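Local coordinates for protein putative peptidase (Clostridium acetobutylicum, PDB 3K9T) that binds zinc through an aminopeptidase-like domain, is not expected to cleave peptides and probably takes part in the biosynthesis of modified polysaccharides, at residues E25-C30 with D329-M334; M392-N397 with Y410-E415. All blocks are in the same frame, centred on the assembly; numbering follows the deposited sequence.

Contact 1: E25-C30 with D329-M334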
loop_
_atom_site.group_PDB
_atom_site.type_symbol
_atom_site.label_atom_id
_atom_site.label_comp_id
_atom_site.label_asym_id
_atom_site.label_seq_id
_atom_site.Cartn_x
_atom_site.Cartn_y
_atom_site.Cartn_z
ATOM N N GLU A 25 46.788 -10.234 -3.343
ATOM C CA GLU A 25 47.511 -10.901 -4.421
ATOM C C GLU A 25 47.070 -10.387 -5.808
ATOM O O GLU A 25 47.891 -10.189 -6.703
ATOM C CB GLU A 25 47.317 -12.426 -4.350
ATOM C CG GLU A 25 48.088 -13.169 -5.457
ATOM C CD GLU A 25 48.151 -14.689 -5.284
ATOM O OE1 GLU A 25 47.575 -15.239 -4.329
ATOM O OE2 GLU A 25 48.797 -15.338 -6.126
ATOM N N LEU A 26 45.779 -10.173 -5.990
ATOM C CA LEU A 26 45.295 -9.712 -7.280
ATOM C C LEU A 26 45.561 -8.200 -7.537
ATOM O O LEU A 26 45.585 -7.732 -8.692
ATOM C CB LEU A 26 43.782 -10.033 -7.414
ATOM C CG LEU A 26 43.326 -11.489 -7.578
ATOM C CD1 LEU A 26 41.800 -11.626 -7.540
ATOM C CD2 LEU A 26 43.845 -12.071 -8.871
ATOM N N PHE A 27 45.778 -7.437 -6.472
ATOM C CA PHE A 27 45.732 -5.965 -6.564
ATOM C C PHE A 27 46.632 -5.338 -7.632
ATOM O O PHE A 27 46.158 -4.535 -8.430
ATOM C CB PHE A 27 45.998 -5.361 -5.181
ATOM C CG PHE A 27 45.947 -3.877 -5.140
ATOM C CD1 PHE A 27 44.743 -3.213 -5.259
ATOM C CD2 PHE A 27 47.115 -3.137 -5.012
ATOM C CE1 PHE A 27 44.708 -1.826 -5.235
ATOM C CE2 PHE A 27 47.085 -1.774 -4.965
ATOM C CZ PHE A 27 45.881 -1.108 -5.074
ATOM N N PRO A 28 47.920 -5.725 -7.680
ATOM C CA PRO A 28 48.885 -5.119 -8.584
ATOM C C PRO A 28 48.690 -5.341 -10.072
ATOM O O PRO A 28 49.265 -4.593 -10.865
ATOM C CB PRO A 28 50.188 -5.802 -8.190
ATOM C CG PRO A 28 49.957 -6.362 -6.898
ATOM C CD PRO A 28 48.560 -6.793 -6.906
ATOM N N ILE A 29 47.921 -6.357 -10.438
ATOM C CA ILE A 29 47.760 -6.760 -11.817
ATOM C C ILE A 29 46.885 -5.764 -12.567
ATOM O O ILE A 29 45.846 -5.337 -12.066
ATOM C CB ILE A 29 47.144 -8.198 -11.889
ATOM C CG1 ILE A 29 48.132 -9.242 -11.373
ATOM C CG2 ILE A 29 46.713 -8.532 -13.294
ATOM C CD1 ILE A 29 47.473 -10.519 -10.854
ATOM N N CYS A 30 47.307 -5.432 -13.783
ATOM C CA CYS A 30 46.610 -4.504 -14.640
ATOM C C CYS A 30 45.533 -5.179 -15.519
ATOM O O CYS A 30 45.761 -5.533 -16.682
ATOM C CB CYS A 30 47.613 -3.792 -15.519
ATOM S SG CYS A 30 46.894 -2.394 -16.414
ATOM N N ASP A 329 40.427 3.887 -3.514
ATOM C CA ASP A 329 39.881 2.542 -3.415
ATOM C C ASP A 329 41.039 1.521 -3.426
ATOM O O ASP A 329 41.211 0.731 -4.378
ATOM C CB ASP A 329 38.925 2.272 -4.580
ATOM C CG ASP A 329 38.174 0.945 -4.435
ATOM O OD1 ASP A 329 38.319 0.308 -3.372
ATOM O OD2 ASP A 329 37.441 0.545 -5.374
ATOM N N ASN A 330 41.794 1.535 -2.335
ATOM C CA ASN A 330 42.978 0.737 -2.178
ATOM C C ASN A 330 42.841 -0.333 -1.095
ATOM O O ASN A 330 41.783 -0.504 -0.517
ATOM C CB ASN A 330 44.126 1.685 -1.849
ATOM C CG ASN A 330 43.918 2.460 -0.576
ATOM O OD1 ASN A 330 43.306 1.994 0.380
ATOM N ND2 ASN A 330 44.455 3.663 -0.550
ATOM N N LEU A 331 43.937 -1.018 -0.783
ATOM C CA LEU A 331 43.896 -2.136 0.159
ATOM C C LEU A 331 43.367 -1.768 1.556
ATOM O O LEU A 331 42.549 -2.494 2.164
ATOM C CB LEU A 331 45.277 -2.803 0.203
ATOM C CG LEU A 331 45.633 -3.586 -1.076
ATOM C CD1 LEU A 331 47.101 -3.999 -1.066
ATOM C CD2 LEU A 331 44.679 -4.842 -1.276
ATOM N N CYS A 332 43.801 -0.618 2.048
ATOM C CA CYS A 332 43.362 -0.138 3.361
ATOM C C CYS A 332 41.889 0.233 3.386
ATOM O O CYS A 332 41.315 0.393 4.445
ATOM C CB CYS A 332 44.231 1.015 3.852
ATOM S SG CYS A 332 45.629 0.393 4.816
ATOM N N TYR A 333 41.269 0.329 2.214
ATOM C CA TYR A 333 39.826 0.587 2.132
ATOM C C TYR A 333 39.010 -0.702 2.330
ATOM O O TYR A 333 37.848 -0.649 2.738
ATOM C CB TYR A 333 39.471 1.317 0.813
ATOM C CG TYR A 333 38.016 1.659 0.655
ATOM C CD1 TYR A 333 37.351 2.452 1.589
ATOM C CD2 TYR A 333 37.277 1.151 -0.419
ATOM C CE1 TYR A 333 35.963 2.744 1.442
ATOM C CE2 TYR A 333 35.923 1.448 -0.575
ATOM C CZ TYR A 333 35.278 2.252 0.351
ATOM O OH TYR A 333 33.945 2.531 0.202
HETATM N N MSE A 334 39.626 -1.841 2.028
HETATM C CA MSE A 334 39.071 -3.145 2.358
HETATM C C MSE A 334 39.056 -3.311 3.907
HETATM O O MSE A 334 39.978 -2.921 4.604
HETATM C CB MSE A 334 39.930 -4.253 1.745
HETATM C CG MSE A 334 40.005 -4.268 0.226
HETATM SE SE MSE A 334 38.188 -4.515 -0.427
HETATM C CE MSE A 334 37.473 -2.694 -0.563
#
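The phenyl ring of F27 receives the branch point of L331 over one face and the carbonyl oxygen of D329 at its edge. L331 CG stands 4.2 Å from the centroid of the F27 ring, 14° off the ring normal, a CH-pi contact displaced toward the rim. The two methyl groups straddle this point: L331 CD1 reaches F27 CD2 at 4.0 Å, whereas L331 CD2 lies against F27 CB and CG. On the D329 side, F27 CE1 comes within 4.4 Å of D329 O and 4.3 Å of N330 CA, the latter approaching obliquely. With CG anti to the backbone N (chi1 -179°), F27 sets its ring against L331. The type I turn from L26 to I29, which includes F27, is closed by I29 N bonding to L26 O at 3.2 Å. No hydrogen bond crosses the contact, and the leucine-phenyl packing carries most of it. The 3-10 segment 331-333 is held locally, with Y333 N bonded to N330 O at 2.9 Å. L331 also packs on Y20, I23 and E24 of helix 12-26, and both F27 and L331 touch C194. The carboxylate of D329 accepts from the backbone N of N195 and of D196, a zinc ligand, so this loop is tied to the metal-binding segment. The turn next to helix 12-26 thus meets the D329 loop beside the zinc site of the aminopeptidase-like domain, consistent with D329 acting as a second-shell residue behind D196.

Contact 2: M392-N397 with Y410-E415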
loop_
_atom_site.group_PDB
_atom_site.type_symbol
_atom_site.label_atom_id
_atom_site.label_comp_id
_atom_site.label_asym_id
_atom_site.label_seq_id
_atom_site.Cartn_x
_atom_site.Cartn_y
_atom_site.Cartn_z
HETATM N N MSE A 392 6.005 -23.287 15.089
HETATM C CA MSE A 392 5.382 -24.532 14.612
HETATM C C MSE A 392 3.947 -24.299 14.216
HETATM O O MSE A 392 3.517 -24.788 13.162
HETATM C CB MSE A 392 5.472 -25.646 15.654
HETATM C CG MSE A 392 6.870 -26.150 15.793
HETATM SE SE MSE A 392 7.017 -27.796 16.773
HETATM C CE MSE A 392 5.433 -27.838 17.918
ATOM N N PHE A 393 3.215 -23.547 15.056
ATOM C CA PHE A 393 1.803 -23.251 14.806
ATOM C C PHE A 393 1.585 -22.489 13.501
ATOM O O PHE A 393 0.583 -22.713 12.821
ATOM C CB PHE A 393 1.172 -22.479 15.962
ATOM C CG PHE A 393 0.965 -23.299 17.207
ATOM C CD1 PHE A 393 0.257 -24.495 17.164
ATOM C CD2 PHE A 393 1.409 -22.827 18.447
ATOM C CE1 PHE A 393 0.043 -25.235 18.326
ATOM C CE2 PHE A 393 1.214 -23.564 19.604
ATOM C CZ PHE A 393 0.514 -24.766 19.544
ATOM N N TRP A 394 2.501 -21.579 13.171
ATOM C CA TRP A 394 2.476 -20.904 11.867
ATOM C C TRP A 394 2.668 -21.860 10.703
ATOM O O TRP A 394 1.931 -21.773 9.713
ATOM C CB TRP A 394 3.558 -19.846 11.759
ATOM C CG TRP A 394 3.151 -18.505 12.244
ATOM C CD1 TRP A 394 3.680 -17.825 13.287
ATOM C CD2 TRP A 394 2.117 -17.693 11.714
ATOM N NE1 TRP A 394 3.052 -16.628 13.437
ATOM C CE2 TRP A 394 2.091 -16.509 12.476
ATOM C CE3 TRP A 394 1.197 -17.852 10.673
ATOM C CZ2 TRP A 394 1.204 -15.463 12.214
ATOM C CZ3 TRP A 394 0.294 -16.825 10.418
ATOM C CH2 TRP A 394 0.296 -15.645 11.190
ATOM N N VAL A 395 3.665 -22.747 10.813
ATOM C CA VAL A 395 3.943 -23.713 9.763
ATOM C C VAL A 395 2.745 -24.637 9.536
ATOM O O VAL A 395 2.350 -24.891 8.402
ATOM C CB VAL A 395 5.188 -24.537 10.045
ATOM C CG1 VAL A 395 5.268 -25.680 9.067
ATOM C CG2 VAL A 395 6.422 -23.673 9.929
ATOM N N LEU A 396 2.137 -25.104 10.614
ATOM C CA LEU A 396 0.965 -25.970 10.485
ATOM C C LEU A 396 -0.190 -25.208 9.875
ATOM O O LEU A 396 -0.912 -25.724 9.015
ATOM C CB LEU A 396 0.544 -26.542 11.840
ATOM C CG LEU A 396 1.521 -27.579 12.423
ATOM C CD1 LEU A 396 1.334 -27.754 13.908
ATOM C CD2 LEU A 396 1.316 -28.906 11.698
ATOM N N ASN A 397 -0.334 -23.964 10.293
ATOM C CA ASN A 397 -1.493 -23.207 9.935
ATOM C C ASN A 397 -1.469 -22.780 8.483
ATOM O O ASN A 397 -2.493 -22.834 7.795
ATOM C CB ASN A 397 -1.668 -22.024 10.877
ATOM C CG ASN A 397 -2.785 -21.133 10.450
ATOM O OD1 ASN A 397 -2.565 -20.254 9.634
ATOM N ND2 ASN A 397 -4.000 -21.366 10.971
ATOM N N TYR A 410 7.684 -14.461 6.234
ATOM C CA TYR A 410 7.185 -13.097 5.992
ATOM C C TYR A 410 5.896 -12.802 6.746
ATOM O O TYR A 410 5.863 -11.841 7.505
ATOM C CB TYR A 410 6.989 -12.782 4.508
ATOM C CG TYR A 410 8.180 -12.079 3.886
ATOM C CD1 TYR A 410 8.349 -10.709 4.000
ATOM C CD2 TYR A 410 9.127 -12.789 3.173
ATOM C CE1 TYR A 410 9.457 -10.070 3.426
ATOM C CE2 TYR A 410 10.202 -12.172 2.587
ATOM C CZ TYR A 410 10.388 -10.825 2.727
ATOM O OH TYR A 410 11.491 -10.252 2.121
ATOM N N LYS A 411 4.850 -13.614 6.559
ATOM C CA LYS A 411 3.552 -13.385 7.259
ATOM C C LYS A 411 3.707 -13.391 8.795
ATOM O O LYS A 411 3.131 -12.559 9.478
ATOM C CB LYS A 411 2.484 -14.399 6.820
ATOM C CG LYS A 411 1.096 -14.170 7.419
ATOM C CD LYS A 411 0.123 -13.469 6.461
ATOM C CE LYS A 411 -0.851 -14.462 5.840
ATOM N NZ LYS A 411 -1.672 -13.857 4.761
ATOM N N SER A 412 4.492 -14.318 9.324
ATOM C CA SER A 412 4.719 -14.399 10.770
ATOM C C SER A 412 5.621 -13.282 11.308
ATOM O O SER A 412 5.706 -13.055 12.515
ATOM C CB SER A 412 5.352 -15.774 11.137
ATOM O OG SER A 412 6.712 -15.906 10.717
ATOM N N GLY A 413 6.360 -12.620 10.435
ATOM C CA GLY A 413 7.339 -11.663 10.906
ATOM C C GLY A 413 8.522 -12.335 11.575
ATOM O O GLY A 413 9.356 -11.671 12.212
HETATM N N MSE A 414 8.631 -13.649 11.432
HETATM C CA MSE A 414 9.709 -14.345 12.107
HETATM C C MSE A 414 10.869 -14.555 11.152
HETATM O O MSE A 414 10.719 -14.538 9.931
HETATM C CB MSE A 414 9.244 -15.679 12.709
HETATM C CG MSE A 414 8.146 -15.571 13.757
HETATM SE SE MSE A 414 7.621 -17.327 14.311
HETATM C CE MSE A 414 6.666 -16.983 15.922
ATOM N N GLU A 415 12.029 -14.742 11.751
ATOM C CA GLU A 415 13.232 -15.067 11.048
ATOM C C GLU A 415 13.134 -16.426 10.315
ATOM O O GLU A 415 12.528 -17.380 10.793
ATOM C CB GLU A 415 14.372 -15.065 12.052
ATOM C CG GLU A 415 15.714 -14.955 11.421
ATOM C CD GLU A 415 16.412 -16.242 11.425
ATOM O OE1 GLU A 415 16.488 -16.802 12.538
ATOM O OE2 GLU A 415 16.884 -16.667 10.343
#
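Within the permutated winged helix-turn-helix domain, helix 389-398 packs against helix 405-412 and the turn after it, with the indole of W394 filling the join. S412 CB lies over one face of the indole, 3.4 Å from the centroid of the five-membered ring and 12° off its normal, a close CH-pi contact. K411 meets the six-membered ring obliquely: its CG is 4.1 Å from W394 CZ3, the two side chains cross at about a right angle, and the lysine's end leads away. M414 comes to the pyrrole side, where its CE lies near the ring plane, 4.1 Å from W394 CD1. Its selenium is placed obliquely, 5.1 Å from the centroid of the W394 five-membered ring, in a Met-aromatic contact. With chi1 at 71°, S412 OG sits between its own backbone N and carbonyl carbon, in reach of M414 N; that bond, 3.0 Å long and 146° at the hydrogen, makes an ST turn past G413 (positive phi). The hydroxyl is also bonded to I408 O, its strongest partner, and A409 O in the same helix, which must share its single proton. W295 and P294 of a second subunit pack on W394, setting the indole at a subunit interface. S412 OG is thus taken up by backbone partners, while the adjacent CB makes a CH-pi contact with the electron-rich indole that the oxygen may strengthen by polarising the C-H bonds.

Overall arrangement
Both contacts are partly buried and centre on one aromatic side chain met over a face by an aliphatic carbon, with no hydrogen bond between the segments. They differ in place and reach. Contact 1 joins parts of the aminopeptidase-like domain almost 300 residues apart, close to the zinc site, and no other subunit touches it. Contact 2 joins neighbouring helices of the winged helix-turn-helix domain, away from the metal, and faces a second subunit of the trimer. Between the two segments, L331 supplies the face contact in the first, whereas serine, lysine and selenomethionine share the indole in the second. Their centres are 45 Å apart, on opposite sides of the chain's centre, and no element is common to both.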